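Local coordinates for putative fusidic acid resistance protein (Staphylococcus aureus, PDB 2YB5) that confers resistance to the antibiotic fusidic acid, probably by binding elongation factor G and promoting its release from the ribosome, at residues Cys158-Asn162 / Asn206-Phe210. Sequence-based numbering, arbitrary orientation.
Sequences CKICN and NLYEF. With ZN (zinc ion), chain C.
Ile-160, at the turn of the CxxC zinc knuckle of a treble-clef finger, packs against Phe-210 and Leu-207 of helix 204-214. Its CG1 sits over one face of the Phe-210 ring, displaced toward the rim, a CH-pi contact with 4.2 Å from CG1 to the ring centroid. With CG1 anti to the carbonyl carbon (chi1 -71°), the longer branch carries CD1 on to Leu-207, whose CD1 lies 4.0 Å from it; the two side chains run alongside each other in the same direction. Ile-190 of strand 186-191 also packs on both Ile-160 and Phe-210, and Tyr-120 touches Ile-160 and Leu-207, so the apolar patch joins knuckle, helix and sheet.

The zinc lies on the side of the knuckle facing away from helix 204-214. Cys-158 SG binds zinc at 2.3 Å and Cys-161 contributes the second thiolate of the knuckle; Cys-191 and Cys-197 complete the site. Cys-158 SG also accepts hydrogen bonds from the backbone N-H groups of Ile-160 and Cys-161, the latter nearly straight at 170°, which fixes the turn that presents Ile-160 and would be expected to temper the negative charge on the sulfur.

Two waters bridge the segments. One molecule donates both its hydrogens, to Lys-159 O and to Asn-206 O, a helix carbonyl that also accepts a hydrogen bond from Phe-210 N. The two asparagine side chains cross with their amide planes 51° apart, and a second water bridges them: it donates to Asn-162 OD1 at 2.8 Å and accepts from Asn-206 ND2 at 3.0 Å.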
loop_
_atom_site.group_PDB
_atom_site.type_symbol
_atom_site.label_atom_id
_atom_site.label_comp_id
_atom_site.label_asym_id
_atom_site.label_seq_id
_atom_site.Cartn_x
_atom_site.Cartn_y
_atom_site.Cartn_z
ATOM N N CYS A 158 3.579 -12.142 -3.288
ATOM C CA CYS A 158 4.449 -11.221 -2.568
ATOM C C CYS A 158 4.154 -11.339 -1.082
ATOM O O CYS A 158 3.009 -11.242 -0.676
ATOM C CB CYS A 158 4.199 -9.780 -3.027
ATOM S SG CYS A 158 4.882 -8.498 -1.930
ATOM N N LYS A 159 5.176 -11.518 -0.255
ATOM C CA LYS A 159 4.914 -11.631 1.178
ATOM C C LYS A 159 4.711 -10.303 1.923
ATOM O O LYS A 159 4.575 -10.308 3.145
ATOM C CB LYS A 159 5.977 -12.499 1.845
ATOM C CG LYS A 159 5.994 -13.934 1.289
ATOM C CD LYS A 159 4.692 -14.706 1.549
ATOM C CE LYS A 159 4.727 -16.088 0.901
ATOM N NZ LYS A 159 3.453 -16.856 1.069
ATOM N N ILE A 160 4.658 -9.179 1.203
ATOM C CA ILE A 160 4.235 -7.920 1.804
ATOM C C ILE A 160 2.746 -7.651 1.554
ATOM O O ILE A 160 1.983 -7.484 2.496
ATOM C CB ILE A 160 5.080 -6.752 1.308
ATOM C CG1 ILE A 160 6.491 -6.848 1.896
ATOM C CG2 ILE A 160 4.440 -5.409 1.698
ATOM C CD1 ILE A 160 7.487 -6.001 1.201
ATOM N N CYS A 161 2.339 -7.605 0.290
ATOM C CA CYS A 161 0.975 -7.266 -0.062
ATOM C C CYS A 161 0.092 -8.505 -0.191
ATOM O O CYS A 161 -1.114 -8.375 -0.340
ATOM C CB CYS A 161 0.944 -6.471 -1.374
ATOM S SG CYS A 161 1.528 -7.380 -2.831
ATOM N N ASN A 162 0.713 -9.688 -0.155
ATOM C CA ASN A 162 0.037 -10.984 -0.251
ATOM C C ASN A 162 -0.637 -11.290 -1.587
ATOM O O ASN A 162 -1.325 -12.291 -1.690
ATOM C CB ASN A 162 -0.973 -11.172 0.893
ATOM C CG ASN A 162 -0.308 -11.274 2.250
ATOM O OD1 ASN A 162 -0.808 -10.739 3.242
ATOM N ND2 ASN A 162 0.808 -11.982 2.308
ATOM N N ASN A 206 1.105 -5.552 7.403
ATOM C CA ASN A 206 1.731 -6.585 6.577
ATOM C C ASN A 206 3.223 -6.295 6.374
ATOM O O ASN A 206 4.036 -7.212 6.347
ATOM C CB ASN A 206 1.061 -6.708 5.201
ATOM C CG ASN A 206 -0.433 -7.114 5.267
ATOM O OD1 ASN A 206 -0.982 -7.407 6.331
ATOM N ND2 ASN A 206 -1.085 -7.126 4.103
ATOM N N LEU A 207 3.575 -5.017 6.212
ATOM C CA LEU A 207 4.975 -4.627 6.082
ATOM C C LEU A 207 5.712 -4.755 7.409
ATOM O O LEU A 207 6.868 -5.199 7.440
ATOM C CB LEU A 207 5.094 -3.189 5.572
ATOM C CG LEU A 207 6.519 -2.669 5.398
ATOM C CD1 LEU A 207 7.265 -3.487 4.337
ATOM C CD2 LEU A 207 6.485 -1.175 5.042
ATOM N N TYR A 208 5.063 -4.345 8.499
ATOM C CA TYR A 208 5.677 -4.465 9.822
ATOM C C TYR A 208 5.971 -5.926 10.175
ATOM O O TYR A 208 7.000 -6.215 10.774
ATOM C CB TYR A 208 4.785 -3.868 10.913
ATOM C CG TYR A 208 4.562 -2.379 10.844
ATOM C CD1 TYR A 208 5.422 -1.534 10.139
ATOM C CD2 TYR A 208 3.487 -1.805 11.518
ATOM C CE1 TYR A 208 5.206 -0.158 10.114
ATOM C CE2 TYR A 208 3.259 -0.444 11.488
ATOM C CZ TYR A 208 4.116 0.373 10.786
ATOM O OH TYR A 208 3.877 1.724 10.764
ATOM N N GLU A 209 5.080 -6.837 9.779
ATOM C CA GLU A 209 5.241 -8.261 10.091
ATOM C C GLU A 209 6.322 -8.901 9.224
ATOM O O GLU A 209 7.062 -9.770 9.693
ATOM C CB GLU A 209 3.927 -9.016 9.924
ATOM C CG GLU A 209 2.865 -8.639 10.924
ATOM C CD GLU A 209 1.530 -9.295 10.630
ATOM O OE1 GLU A 209 1.508 -10.495 10.241
ATOM O OE2 GLU A 209 0.490 -8.615 10.811
ATOM N N PHE A 210 6.411 -8.477 7.965
ATOM C CA PHE A 210 7.509 -8.881 7.110
ATOM C C PHE A 210 8.840 -8.420 7.717
ATOM O O PHE A 210 9.779 -9.209 7.829
ATOM C CB PHE A 210 7.322 -8.306 5.709
ATOM C CG PHE A 210 8.473 -8.561 4.791
ATOM C CD1 PHE A 210 8.699 -9.828 4.280
ATOM C CD2 PHE A 210 9.326 -7.535 4.422
ATOM C CE1 PHE A 210 9.768 -10.067 3.428
ATOM C CE2 PHE A 210 10.400 -7.775 3.568
ATOM C CZ PHE A 210 10.614 -9.047 3.080
HETATM ZN ZN ZN C . 3.821 -6.805 -3.053
HETATM O O HOH W 1 3.517 -9.763 5.401
HETATM O O HOH W 2 -3.116 -9.108 3.286
#